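Local atomic coordinates of response regulator CheY-like protein (Mesorhizobium loti, PDB entry 3SNK), a protein that forms the CheY-like receiver domain of a longer pilus assembly protein, which as a whole probably binds and hydrolyses ATP. Residues K13-A18 with A38-R43; T32-L37 with K121-A126; E46-L51 with G70-K75; I62-L67 with P89-S94; G77-R82 with L105-A110. All coordinates share one frame; numbering follows the deposited sequence. Where two conformers were deposited one is given.

Contact 1 (K13-A18 with A38-R43). With SO4 (sulfate ion), chain B.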
# COMPACT_ATOMS: atom_id res chain seq x y z
N LYS A 13 8.58 -6.88 17.53
CA LYS A 13 7.52 -7.85 17.79
C LYS A 13 6.36 -7.64 16.80
O LYS A 13 6.07 -8.55 16.02
CB LYS A 13 7.03 -7.75 19.26
N ARG A 14 5.72 -6.44 16.81
CA ARG A 14 4.63 -6.08 15.89
C ARG A 14 5.17 -5.90 14.46
O ARG A 14 6.26 -5.34 14.26
CB ARG A 14 3.91 -4.81 16.35
CG ARG A 14 2.95 -5.04 17.52
CD ARG A 14 2.30 -3.76 18.02
NE ARG A 14 3.27 -2.86 18.66
CZ ARG A 14 2.94 -1.85 19.46
NH1 ARG A 14 1.66 -1.61 19.75
NH2 ARG A 14 3.88 -1.09 20.00
N LYS A 15 4.39 -6.35 13.47
CA LYS A 15 4.75 -6.24 12.06
C LYS A 15 4.48 -4.83 11.56
O LYS A 15 3.33 -4.40 11.49
CB LYS A 15 3.99 -7.27 11.21
CG LYS A 15 4.56 -7.43 9.80
CD LYS A 15 3.77 -8.43 9.01
CE LYS A 15 4.62 -9.07 7.94
NZ LYS A 15 3.90 -10.17 7.27
N GLN A 16 5.55 -4.14 11.15
CA GLN A 16 5.46 -2.78 10.62
C GLN A 16 4.68 -2.76 9.30
O GLN A 16 4.87 -3.61 8.43
CB GLN A 16 6.85 -2.16 10.44
CG GLN A 16 7.44 -1.63 11.75
CD GLN A 16 8.94 -1.38 11.69
OE1 GLN A 16 9.47 -0.76 10.75
NE2 GLN A 16 9.66 -1.81 12.72
N VAL A 17 3.78 -1.81 9.20
CA VAL A 17 2.91 -1.57 8.05
C VAL A 17 3.10 -0.11 7.66
O VAL A 17 2.90 0.81 8.49
CB VAL A 17 1.42 -1.93 8.32
CG1 VAL A 17 0.55 -1.71 7.08
CG2 VAL A 17 1.25 -3.37 8.83
N ALA A 18 3.54 0.12 6.41
CA ALA A 18 3.64 1.48 5.87
C ALA A 18 2.43 1.70 4.98
O ALA A 18 2.17 0.90 4.09
CB ALA A 18 4.96 1.67 5.11
N ALA A 38 -3.98 -5.47 16.82
CA ALA A 38 -2.88 -5.32 17.79
C ALA A 38 -1.50 -5.88 17.34
O ALA A 38 -0.49 -5.47 17.91
CB ALA A 38 -3.26 -5.95 19.12
N ILE A 39 -1.45 -6.77 16.35
CA ILE A 39 -0.18 -7.38 15.89
C ILE A 39 0.52 -6.53 14.80
O ILE A 39 1.47 -7.01 14.18
CB ILE A 39 -0.40 -8.85 15.42
CG1 ILE A 39 -1.33 -8.90 14.17
CG2 ILE A 39 -0.92 -9.71 16.59
CD1 ILE A 39 -1.58 -10.27 13.52
N TYR A 40 0.08 -5.28 14.58
CA TYR A 40 0.67 -4.43 13.54
C TYR A 40 1.08 -3.04 14.05
O TYR A 40 0.34 -2.40 14.79
CB TYR A 40 -0.32 -4.28 12.36
CG TYR A 40 -0.68 -5.61 11.71
CD1 TYR A 40 0.30 -6.40 11.11
CD2 TYR A 40 -1.99 -6.07 11.70
CE1 TYR A 40 -0.02 -7.63 10.53
CE2 TYR A 40 -2.32 -7.29 11.12
CZ TYR A 40 -1.33 -8.07 10.55
OH TYR A 40 -1.64 -9.27 9.94
N ASP A 41 2.30 -2.61 13.68
CA ASP A 41 2.87 -1.29 13.99
C ASP A 41 2.68 -0.46 12.70
O ASP A 41 3.50 -0.53 11.79
CB ASP A 41 4.35 -1.40 14.43
CG ASP A 41 5.02 -0.10 14.84
OD1 ASP A 41 4.45 0.64 15.68
OD2 ASP A 41 6.15 0.17 14.35
N VAL A 42 1.54 0.25 12.61
CA VAL A 42 1.12 0.96 11.39
C VAL A 42 1.54 2.45 11.33
O VAL A 42 1.12 3.25 12.14
CB VAL A 42 -0.41 0.83 11.23
CG1 VAL A 42 -0.88 1.47 9.93
CG2 VAL A 42 -0.83 -0.64 11.27
N ARG A 43 2.36 2.82 10.32
CA ARG A 43 2.80 4.20 10.04
C ARG A 43 1.97 4.69 8.83
O ARG A 43 1.80 3.93 7.87
CB ARG A 43 4.32 4.21 9.78
CG ARG A 43 4.87 5.45 9.07
CD ARG A 43 6.40 5.44 8.92
NE ARG A 43 6.95 4.18 8.40
CZ ARG A 43 7.26 3.96 7.12
NH1 ARG A 43 7.06 4.90 6.20
NH2 ARG A 43 7.79 2.80 6.75
S SO4 B . 2.75 1.83 22.66
O1 SO4 B . 1.46 1.19 22.92
O2 SO4 B . 3.31 2.34 23.92
O3 SO4 B . 3.68 0.86 22.09
O4 SO4 B . 2.55 2.94 21.73
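The phenol ring of Y40 has the carbonyl oxygen of K15 at its edge, near the ring plane. I39 CG1 lies over one face, 3.6 Å above the plane and offset toward the rim. The guanidinium of R14 has O3 of a sulfate at its edge, in its plane, bonded to R14 NH2 at 2.9 Å. The guanidinium of R43 takes the methyl of A18 over one face, with A18 CB 3.5 Å from R43 NH2. R43 CG is anti to its backbone N (chi1 162°) and the chain bends at chi3, which folds the group back over A18. On that same side of the sheet, Q16 and D41 lie side by side with amide and carboxylate nearly perpendicular. Q16 CG touches D41 OD2 at 3.4 Å, while Q16 OE1 is bonded to R59 N. On the Y40 side, K15 runs beside the ring, with K15 CB 3.8 Å from Y40 CD1. V17 CG2 reaches Y40 CD1 at an oblique angle. The two strands run parallel, joined by K15 N to I39 O, D41 N to K15 O, V17 N to D41 O and R43 N to V17 O (2.8 Å). They are the first and second strands of the receiver fold, linked by helix 24-36 in a beta-alpha-beta unit. At the loop end, R14 CD lies 3.3 Å from A38 O. The backbone bonds hold the strands together; the sulfate, probably from the crystallisation liquor, meets the R14 tip, whose position may not reflect the protein alone.

Contact 2 (T32-L37 with K121-A126)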
# COMPACT_ATOMS: atom_id res chain seq x y z
N THR A 32 -7.13 2.17 11.76
CA THR A 32 -7.98 1.70 12.85
C THR A 32 -8.15 0.17 12.76
O THR A 32 -8.02 -0.51 13.78
CB THR A 32 -9.34 2.43 12.83
OG1 THR A 32 -9.09 3.83 12.95
CG2 THR A 32 -10.25 2.02 13.97
N ARG A 33 -8.51 -0.34 11.58
CA ARG A 33 -8.72 -1.79 11.37
C ARG A 33 -7.52 -2.62 11.75
O ARG A 33 -7.65 -3.63 12.44
CB ARG A 33 -9.10 -2.10 9.91
CG ARG A 33 -10.59 -1.96 9.66
CD ARG A 33 -11.02 -2.43 8.28
NE ARG A 33 -12.44 -2.16 8.06
CZ ARG A 33 -12.92 -1.32 7.14
NH1 ARG A 33 -12.09 -0.67 6.33
NH2 ARG A 33 -14.23 -1.14 7.02
N LEU A 34 -6.35 -2.21 11.29
CA LEU A 34 -5.11 -2.96 11.49
C LEU A 34 -4.59 -2.82 12.91
O LEU A 34 -4.09 -3.80 13.46
CB LEU A 34 -4.03 -2.56 10.46
CG LEU A 34 -4.32 -2.90 8.99
CD1 LEU A 34 -3.11 -2.55 8.11
CD2 LEU A 34 -4.66 -4.40 8.79
N ASP A 35 -4.73 -1.62 13.51
CA ASP A 35 -4.32 -1.37 14.88
C ASP A 35 -5.24 -2.11 15.88
O ASP A 35 -4.76 -2.48 16.95
CB ASP A 35 -4.27 0.14 15.20
CG ASP A 35 -2.96 0.81 14.77
OD1 ASP A 35 -2.03 0.09 14.36
OD2 ASP A 35 -2.86 2.05 14.88
N ALA A 36 -6.54 -2.36 15.52
CA ALA A 36 -7.46 -3.12 16.38
C ALA A 36 -7.03 -4.60 16.45
O ALA A 36 -7.29 -5.26 17.45
CB ALA A 36 -8.89 -3.00 15.88
N LEU A 37 -6.30 -5.09 15.43
CA LEU A 37 -5.75 -6.45 15.39
C LEU A 37 -4.51 -6.60 16.29
O LEU A 37 -4.08 -7.73 16.52
CB LEU A 37 -5.44 -6.88 13.96
CG LEU A 37 -6.64 -6.99 13.01
CD1 LEU A 37 -6.17 -7.35 11.62
CD2 LEU A 37 -7.64 -8.04 13.49
N LYS A 121 -13.14 -7.45 5.53
CA LYS A 121 -12.64 -8.81 5.29
C LYS A 121 -11.52 -8.87 4.23
O LYS A 121 -10.52 -9.55 4.47
CB LYS A 121 -13.79 -9.73 4.88
N GLU A 122 -11.70 -8.19 3.08
CA GLU A 122 -10.77 -8.19 1.94
C GLU A 122 -9.38 -7.65 2.32
O GLU A 122 -8.38 -8.20 1.87
CB GLU A 122 -11.35 -7.39 0.77
CG GLU A 122 -11.34 -8.14 -0.55
CD GLU A 122 -12.06 -7.45 -1.70
OE1 GLU A 122 -11.84 -6.24 -1.90
OE2 GLU A 122 -12.84 -8.14 -2.40
N LEU A 123 -9.33 -6.59 3.15
CA LEU A 123 -8.06 -6.02 3.60
C LEU A 123 -7.39 -6.94 4.61
O LEU A 123 -6.19 -7.18 4.49
CB LEU A 123 -8.26 -4.62 4.21
CG LEU A 123 -7.00 -3.96 4.81
CD1 LEU A 123 -6.17 -3.29 3.74
CD2 LEU A 123 -7.37 -2.98 5.92
N LEU A 124 -8.14 -7.46 5.60
CA LEU A 124 -7.61 -8.35 6.64
C LEU A 124 -7.15 -9.66 6.03
O LEU A 124 -6.18 -10.23 6.53
CB LEU A 124 -8.62 -8.62 7.78
CG LEU A 124 -9.30 -7.39 8.46
CD1 LEU A 124 -10.21 -7.82 9.61
CD2 LEU A 124 -8.30 -6.34 8.93
N ASN A 125 -7.79 -10.13 4.95
CA ASN A 125 -7.37 -11.34 4.24
C ASN A 125 -6.02 -11.11 3.56
O ASN A 125 -5.14 -11.97 3.61
CB ASN A 125 -8.41 -11.76 3.20
CG ASN A 125 -9.61 -12.50 3.75
OD1 ASN A 125 -9.95 -12.44 4.95
ND2 ASN A 125 -10.30 -13.21 2.87
N ALA A 126 -5.86 -9.92 2.93
CA ALA A 126 -4.64 -9.55 2.23
C ALA A 126 -3.46 -9.38 3.20
O ALA A 126 -2.39 -9.92 2.94
CB ALA A 126 -4.86 -8.28 1.44
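L124 overlaps L37 through one methyl each, with L124 CD2 3.6 Å from L37 CD1. This is helix-to-helix packing in the CheY-like receiver fold. Helices 24-36 and 120-129, the first and last of the chain, lie on the same face of the parallel sheet. Their local axes pass 10.9 Å apart and cross at -53°. The helices meet through side chains, at the C-terminal end of helix 24-36. L124 CD2 is the shared contact point. Besides L37 it meets L34 CD2 at 4.1 Å, where the two leucines run antiparallel alongside one another. L34 CD2 also meets L123 CD2 at 4.2 Å, and here the side chains are nearly perpendicular. L124 CG sits anti to the carbonyl carbon (chi1 -51°). That torsion turns the branch toward helix 24-36, although the bond from CA to CB does not aim there. L123 instead has CG anti to the backbone N and starts out toward the other helix. The apolar cluster continues into the sheet, since L34 and L123 both rest on I64 of strand 62-68. L34 also rests on V42. The aliphatic part of R33 touches the leucines only loosely. R33 CB approaches L124 CD2 at 4.4 Å, and R33 CD lies 4.4 Å from L123 CD2.

Contact 3 (E46-L51 with G70-K75)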
# COMPACT_ATOMS: atom_id res chain seq x y z
N GLU A 46 1.42 10.47 3.17
CA GLU A 46 0.90 10.93 1.88
C GLU A 46 1.37 9.96 0.76
O GLU A 46 2.47 9.41 0.86
CB GLU A 46 1.40 12.36 1.59
N THR A 47 0.55 9.78 -0.30
CA THR A 47 0.79 8.86 -1.42
C THR A 47 2.19 9.03 -2.01
O THR A 47 2.89 8.03 -2.17
CB THR A 47 -0.30 9.02 -2.50
OG1 THR A 47 -1.55 8.59 -1.96
CG2 THR A 47 -0.04 8.18 -3.75
N ASP A 48 2.62 10.27 -2.27
CA ASP A 48 3.92 10.54 -2.87
C ASP A 48 5.13 10.20 -1.96
O ASP A 48 6.23 10.09 -2.49
CB ASP A 48 4.01 11.99 -3.36
CG ASP A 48 3.06 12.33 -4.51
OD1 ASP A 48 2.48 11.38 -5.10
OD2 ASP A 48 2.91 13.53 -4.83
N ASP A 49 4.92 9.95 -0.63
CA ASP A 49 6.00 9.57 0.30
C ASP A 49 6.52 8.15 0.01
O ASP A 49 7.61 7.77 0.46
CB ASP A 49 5.58 9.69 1.77
CG ASP A 49 5.73 11.10 2.35
OD1 ASP A 49 5.35 12.08 1.65
OD2 ASP A 49 6.21 11.23 3.50
N PHE A 50 5.74 7.39 -0.77
CA PHE A 50 6.11 6.05 -1.20
C PHE A 50 7.39 6.12 -2.06
O PHE A 50 8.25 5.24 -1.95
CB PHE A 50 4.95 5.42 -1.98
CG PHE A 50 5.29 4.12 -2.66
CD1 PHE A 50 5.22 2.92 -1.97
CD2 PHE A 50 5.71 4.10 -3.99
CE1 PHE A 50 5.54 1.71 -2.61
CE2 PHE A 50 6.04 2.89 -4.62
CZ PHE A 50 5.95 1.71 -3.92
N LEU A 51 7.52 7.18 -2.89
CA LEU A 51 8.64 7.39 -3.81
C LEU A 51 9.98 7.53 -3.09
O LEU A 51 11.02 7.33 -3.71
CB LEU A 51 8.40 8.64 -4.67
CG LEU A 51 7.18 8.61 -5.60
CD1 LEU A 51 6.96 9.98 -6.22
CD2 LEU A 51 7.34 7.56 -6.71
N GLY A 70 -5.17 6.56 -9.81
CA GLY A 70 -3.96 6.06 -10.45
C GLY A 70 -2.98 7.11 -10.93
O GLY A 70 -2.17 6.83 -11.83
N ASP A 71 -3.01 8.31 -10.32
CA ASP A 71 -2.14 9.44 -10.66
C ASP A 71 -0.65 9.06 -10.48
O ASP A 71 0.16 9.38 -11.34
CB ASP A 71 -2.50 10.68 -9.79
CG ASP A 71 -3.99 11.00 -9.66
OD1 ASP A 71 -4.71 10.26 -8.92
OD2 ASP A 71 -4.42 12.04 -10.23
N LEU A 72 -0.32 8.35 -9.38
CA LEU A 72 1.04 7.92 -9.05
C LEU A 72 1.63 6.95 -10.10
O LEU A 72 2.83 6.99 -10.32
CB LEU A 72 1.06 7.27 -7.65
CG LEU A 72 2.44 7.09 -7.00
CD1 LEU A 72 2.99 8.42 -6.51
CD2 LEU A 72 2.37 6.12 -5.85
N LEU A 73 0.81 6.15 -10.79
CA LEU A 73 1.26 5.19 -11.81
C LEU A 73 1.82 5.86 -13.06
O LEU A 73 2.51 5.21 -13.84
CB LEU A 73 0.12 4.25 -12.20
CG LEU A 73 -0.45 3.38 -11.09
CD1 LEU A 73 -1.82 2.86 -11.47
CD2 LEU A 73 0.50 2.21 -10.71
N GLY A 74 1.51 7.15 -13.24
CA GLY A 74 2.02 7.94 -14.35
C GLY A 74 3.31 8.67 -14.01
O GLY A 74 3.84 9.39 -14.86
N LYS A 75 3.82 8.52 -12.78
CA LYS A 75 5.06 9.16 -12.35
C LYS A 75 6.26 8.40 -12.94
O LYS A 75 6.32 7.17 -12.85
CB LYS A 75 5.15 9.28 -10.82
CG LYS A 75 5.01 10.71 -10.32
CD LYS A 75 3.57 11.12 -10.05
CE LYS A 75 3.42 12.61 -9.79
NZ LYS A 75 4.04 13.03 -8.50
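K75 NZ forms a long salt bridge with D48 OD2 at 3.9 Å; D48 OD1 is slightly farther away. The two side chains meet almost perpendicularly. K75 gets there by bending at chi2 and again at chi4 (-69°), which turns its amine back toward D48. Beneath this polar pair sits L72, the apolar centre of the contact. L72 CG is anti to the backbone N (chi1 -165°), and its two methyls reach different neighbours. L72 CD1 meets D48 OD1 at 3.3 Å, a close approach of methyl to carboxylate, and lies 4.3 Å from L51 CD1. L72 CD2 meets T47 CG2 at 3.8 Å and comes obliquely to the F50 ring, 4.3 Å from F50 CD2. T47 CG2, which meets the leucine, is anti to the backbone N, while T47 OG1 makes weak hydrogen bonds with D66 O and S22 OG. The F50 ring stacks with W85, and F50 O accepts a bond from W85 NE1. L72 also packs on L65 and I78. Both segments wind as short 3-10 turns. They follow the C-terminal ends of strands 40-45 and 62-68, the end of the sheet where receiver domains carry their active-site loops. The 46-51 turn stands where a second helix is found in CheY-like relatives.

Contact 4 (I62-L67 with P89-S94)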
# COMPACT_ATOMS: atom_id res chain seq x y z
N ILE A 62 4.91 -4.83 5.41
CA ILE A 62 3.90 -4.68 4.36
C ILE A 62 3.75 -3.23 4.02
O ILE A 62 3.74 -2.39 4.91
CB ILE A 62 2.50 -5.24 4.81
CG1 ILE A 62 2.55 -6.72 5.17
CG2 ILE A 62 1.39 -4.98 3.77
CD1 ILE A 62 1.58 -7.07 6.26
N VAL A 63 3.53 -2.94 2.74
CA VAL A 63 3.21 -1.61 2.24
C VAL A 63 1.77 -1.63 1.71
O VAL A 63 1.37 -2.58 1.02
CB VAL A 63 4.21 -1.13 1.16
CG1 VAL A 63 3.74 0.15 0.48
CG2 VAL A 63 5.57 -0.91 1.78
N ILE A 64 0.99 -0.60 2.03
CA ILE A 64 -0.36 -0.44 1.50
C ILE A 64 -0.34 0.84 0.72
O ILE A 64 -0.06 1.92 1.26
CB ILE A 64 -1.50 -0.51 2.53
CG1 ILE A 64 -1.47 -1.88 3.24
CG2 ILE A 64 -2.86 -0.27 1.84
CD1 ILE A 64 -2.32 -1.97 4.48
N LEU A 65 -0.56 0.72 -0.58
CA LEU A 65 -0.47 1.89 -1.42
C LEU A 65 -1.83 2.21 -2.03
O LEU A 65 -2.39 1.42 -2.79
CB LEU A 65 0.63 1.69 -2.49
CG LEU A 65 0.84 2.82 -3.51
CD1 LEU A 65 1.35 4.11 -2.84
CD2 LEU A 65 1.80 2.37 -4.59
N ASP A 66 -2.39 3.35 -1.63
CA ASP A 66 -3.65 3.84 -2.17
C ASP A 66 -3.34 4.69 -3.39
O ASP A 66 -2.88 5.82 -3.26
CB ASP A 66 -4.44 4.66 -1.13
CG ASP A 66 -5.74 5.27 -1.62
OD1 ASP A 66 -6.25 4.83 -2.68
OD2 ASP A 66 -6.30 6.15 -0.89
N LEU A 67 -3.57 4.12 -4.58
CA LEU A 67 -3.33 4.76 -5.86
C LEU A 67 -4.46 5.70 -6.28
O LEU A 67 -4.24 6.59 -7.10
CB LEU A 67 -3.12 3.68 -6.93
CG LEU A 67 -1.85 2.84 -6.76
CD1 LEU A 67 -1.97 1.55 -7.47
CD2 LEU A 67 -0.63 3.63 -7.25
N PRO A 89 5.79 -7.34 0.71
CA PRO A 89 4.48 -7.38 0.04
C PRO A 89 3.88 -5.99 -0.11
O PRO A 89 4.00 -5.13 0.78
CB PRO A 89 3.61 -8.24 0.98
CG PRO A 89 4.59 -9.00 1.82
CD PRO A 89 5.78 -8.12 1.96
N LEU A 90 3.24 -5.77 -1.26
CA LEU A 90 2.62 -4.52 -1.58
C LEU A 90 1.15 -4.76 -1.84
O LEU A 90 0.78 -5.63 -2.64
CB LEU A 90 3.33 -3.88 -2.81
CG LEU A 90 2.63 -2.68 -3.50
CD1 LEU A 90 2.57 -1.49 -2.59
CD2 LEU A 90 3.41 -2.25 -4.78
N ILE A 91 0.30 -4.05 -1.12
CA ILE A 91 -1.15 -4.18 -1.31
C ILE A 91 -1.56 -2.93 -2.03
O ILE A 91 -1.34 -1.83 -1.51
CB ILE A 91 -1.94 -4.47 -0.02
CG1 ILE A 91 -1.54 -5.85 0.54
CG2 ILE A 91 -3.46 -4.41 -0.28
CD1 ILE A 91 -1.87 -6.06 2.04
N ALA A 92 -2.10 -3.08 -3.25
CA ALA A 92 -2.53 -1.91 -4.02
C ALA A 92 -4.02 -1.73 -3.90
O ALA A 92 -4.79 -2.68 -4.01
CB ALA A 92 -2.12 -2.06 -5.47
N VAL A 93 -4.43 -0.48 -3.63
CA VAL A 93 -5.82 -0.08 -3.55
C VAL A 93 -6.00 1.00 -4.60
O VAL A 93 -5.25 1.98 -4.65
CB VAL A 93 -6.28 0.38 -2.13
CG1 VAL A 93 -7.79 0.61 -2.08
CG2 VAL A 93 -5.85 -0.62 -1.06
N SER A 94 -6.99 0.82 -5.46
CA SER A 94 -7.27 1.81 -6.48
C SER A 94 -8.72 1.78 -6.86
O SER A 94 -9.43 0.82 -6.56
CB SER A 94 -6.40 1.56 -7.71
OG SER A 94 -6.90 0.48 -8.49
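L90 leaves strand 90-94 on the same side of the sheet as V63 and L65. Its CB lies beside R82, beyond the strand. CG is anti to the backbone N (chi1 168°), and this sends the branch toward strand 62-68. There L90 CD1 wedges between V63 CG1 and L65 CB, 3.7 Å from each. L90 CD2 turns the other way, to the carbonyl oxygen of M108. On the opposite side of the sheet, I62 CG2 touches I91 CD1 at 3.8 Å. I64 and I91 run alongside each other in the same direction. I64 CG2 touches V93 CG2 at 4.2 Å. This apolar side is covered by F26, L34, L123, A126 and V127 of the helices.

These are adjacent inner strands of the receiver's parallel sheet, joined through helix 78-82 as a beta-alpha-beta unit. Five backbone bonds tie them: V63 N to P89 O, I91 N to V63 O, L65 N to I91 O (2.8 Å, N-H...O angle 173°), V93 N to L65 O and L67 N to V93 O. All are short and fairly straight. Beyond them, L67 CB packs on S94 CB at 4.0 Å.

D66, at the strand end, matches the usual phospho-acceptor position of receivers, and S94 the conserved serine or threonine. Neither role is established here. D66 OD2 pairs with K116 in a salt bridge and accepts a bond from S21 OG, while D66 OD1 makes a weak hydrogen bond with G68 N.

Contact 5 (G77-R82 with L105-A110)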
# COMPACT_ATOMS: atom_id res chain seq x y z
N GLY A 77 9.51 7.46 -12.41
CA GLY A 77 10.29 6.34 -11.85
C GLY A 77 9.58 5.47 -10.84
O GLY A 77 10.23 4.92 -9.95
N ILE A 78 8.25 5.30 -10.98
CA ILE A 78 7.42 4.57 -10.03
C ILE A 78 7.81 3.08 -9.82
O ILE A 78 7.84 2.64 -8.67
CB ILE A 78 5.88 4.72 -10.34
CG1 ILE A 78 5.00 4.16 -9.19
CG2 ILE A 78 5.48 4.14 -11.69
CD1 ILE A 78 5.31 4.73 -7.83
N VAL A 79 8.09 2.32 -10.89
CA VAL A 79 8.44 0.89 -10.78
C VAL A 79 9.82 0.74 -10.13
O VAL A 79 10.01 -0.20 -9.33
CB VAL A 79 8.33 0.15 -12.13
CG1 VAL A 79 8.78 -1.31 -12.01
CG2 VAL A 79 6.87 0.22 -12.65
N GLU A 80 10.73 1.69 -10.41
CA GLU A 80 12.07 1.73 -9.83
C GLU A 80 11.97 2.09 -8.36
O GLU A 80 12.71 1.52 -7.56
CB GLU A 80 13.00 2.72 -10.55
CG GLU A 80 13.38 2.34 -11.97
CD GLU A 80 12.42 2.80 -13.05
OE1 GLU A 80 11.26 3.17 -12.74
OE2 GLU A 80 12.82 2.75 -14.24
N ALA A 81 11.05 3.02 -8.00
CA ALA A 81 10.83 3.40 -6.60
C ALA A 81 10.27 2.21 -5.81
O ALA A 81 10.59 2.07 -4.63
CB ALA A 81 9.92 4.62 -6.49
N ARG A 82 9.46 1.34 -6.44
CA ARG A 82 8.94 0.15 -5.76
C ARG A 82 10.12 -0.71 -5.29
O ARG A 82 10.07 -1.26 -4.19
CB ARG A 82 7.98 -0.65 -6.66
CG ARG A 82 7.18 -1.75 -5.95
CD ARG A 82 7.91 -3.09 -5.89
NE ARG A 82 7.02 -4.16 -5.45
CZ ARG A 82 7.00 -4.69 -4.23
NH1 ARG A 82 7.88 -4.29 -3.32
NH2 ARG A 82 6.11 -5.62 -3.91
N LEU A 105 0.92 -1.13 -12.90
CA LEU A 105 0.54 -1.85 -11.69
C LEU A 105 1.09 -3.30 -11.73
O LEU A 105 1.60 -3.78 -10.73
CB LEU A 105 -0.99 -1.84 -11.44
CG LEU A 105 -1.46 -2.49 -10.13
CD1 LEU A 105 -0.81 -1.86 -8.90
CD2 LEU A 105 -2.95 -2.44 -9.99
N VAL A 106 1.01 -3.97 -12.88
CA VAL A 106 1.55 -5.31 -13.05
C VAL A 106 3.07 -5.28 -12.75
O VAL A 106 3.54 -6.11 -11.98
CB VAL A 106 1.24 -5.96 -14.42
CG1 VAL A 106 2.11 -7.19 -14.66
CG2 VAL A 106 -0.24 -6.32 -14.54
N ARG A 107 3.80 -4.30 -13.31
CA ARG A 107 5.24 -4.18 -13.11
C ARG A 107 5.60 -3.86 -11.67
O ARG A 107 6.70 -4.19 -11.24
CB ARG A 107 5.85 -3.13 -14.04
CG ARG A 107 5.79 -3.52 -15.51
CD ARG A 107 6.80 -2.74 -16.32
NE ARG A 107 6.51 -1.31 -16.35
CZ ARG A 107 5.73 -0.72 -17.24
NH1 ARG A 107 5.13 -1.43 -18.19
NH2 ARG A 107 5.53 0.59 -17.20
N MSE A 108 4.69 -3.22 -10.93
CA MSE A 108 4.90 -2.90 -9.53
C MSE A 108 4.77 -4.12 -8.62
O MSE A 108 5.10 -4.02 -7.45
CB MSE A 108 3.98 -1.77 -9.07
CG MSE A 108 4.56 -0.42 -9.49
SE MSE A 108 3.28 0.81 -8.97
CE MSE A 108 4.00 1.07 -7.14
N ASN A 109 4.34 -5.26 -9.15
CA ASN A 109 4.38 -6.53 -8.44
C ASN A 109 3.71 -6.45 -7.04
O ASN A 109 4.34 -6.72 -5.99
CB ASN A 109 5.88 -6.99 -8.33
CG ASN A 109 6.05 -8.41 -7.87
OD1 ASN A 109 5.10 -9.18 -7.77
ND2 ASN A 109 7.27 -8.80 -7.61
N ALA A 110 2.43 -6.08 -7.05
CA ALA A 110 1.60 -6.04 -5.86
C ALA A 110 1.03 -7.43 -5.63
O ALA A 110 0.75 -8.14 -6.60
CB ALA A 110 0.49 -5.01 -6.02
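R82 extends with CG anti to its backbone N (chi1 -169°) and then bends at chi2 (-88°). That turn brings its guanidinium to the carbonyls that follow helix 99-107. In M108, a selenomethionine, the bend at chi3 (88°) points CE toward I78. R82 was built in two conformers, and the bonds here are those of one. R82 NE donates to M108 O at 2.8 Å, a bent bond with the oxygen tilted slightly from the guanidinium plane. R82 NH2 donates to N109 O at 2.9 Å, nearly straight and in that plane. Two neighbouring carbonyls thus meet one edge of the guanidinium, near its plane. R82 NH2 also bonds V88 O. The rest of the contact is mainly apolar. I78 CG1 meets both M108 SE and M108 CE at 3.8 Å, the two side chains standing roughly perpendicular. V79 CG1 rests 3.6 Å from R107 O, and V79 CG2 lies 3.8 Å from R107 CB and 4.0 Å from M108 CG. F50 and L73 also pack against M108. The contact joins the short helix 78-82 to the end of helix 99-107, on one face of the receiver sheet. N109 has positive phi, the first residue to leave helical angles; its carbonyl accepts from R82 NH2. In this conformer the carbonyls, near a helix C-terminus, would probably favour the positive charge of the buried arginine.

Overall arrangement
Contact 4 lies at the chain centre and is almost wholly buried; the other four are partly buried and lie 11 to 13 Å from that centre. Contacts 1 and 4 share one parallel sheet, joined by backbone bonds from A18 to I62 and I64, and both depend on parallel backbone pairing. Contact 2 covers the sheet on the I64 and I91 side, and is apolar throughout. Contacts 3 and 5 cover the opposite side, touching through F50, L73, I78 and M108 and each reaching contact 4. They mix apolar packing with charge: a long salt bridge in contact 3, arginine-to-carbonyl bonds in contact 5. Contacts 2 and 5 do not touch.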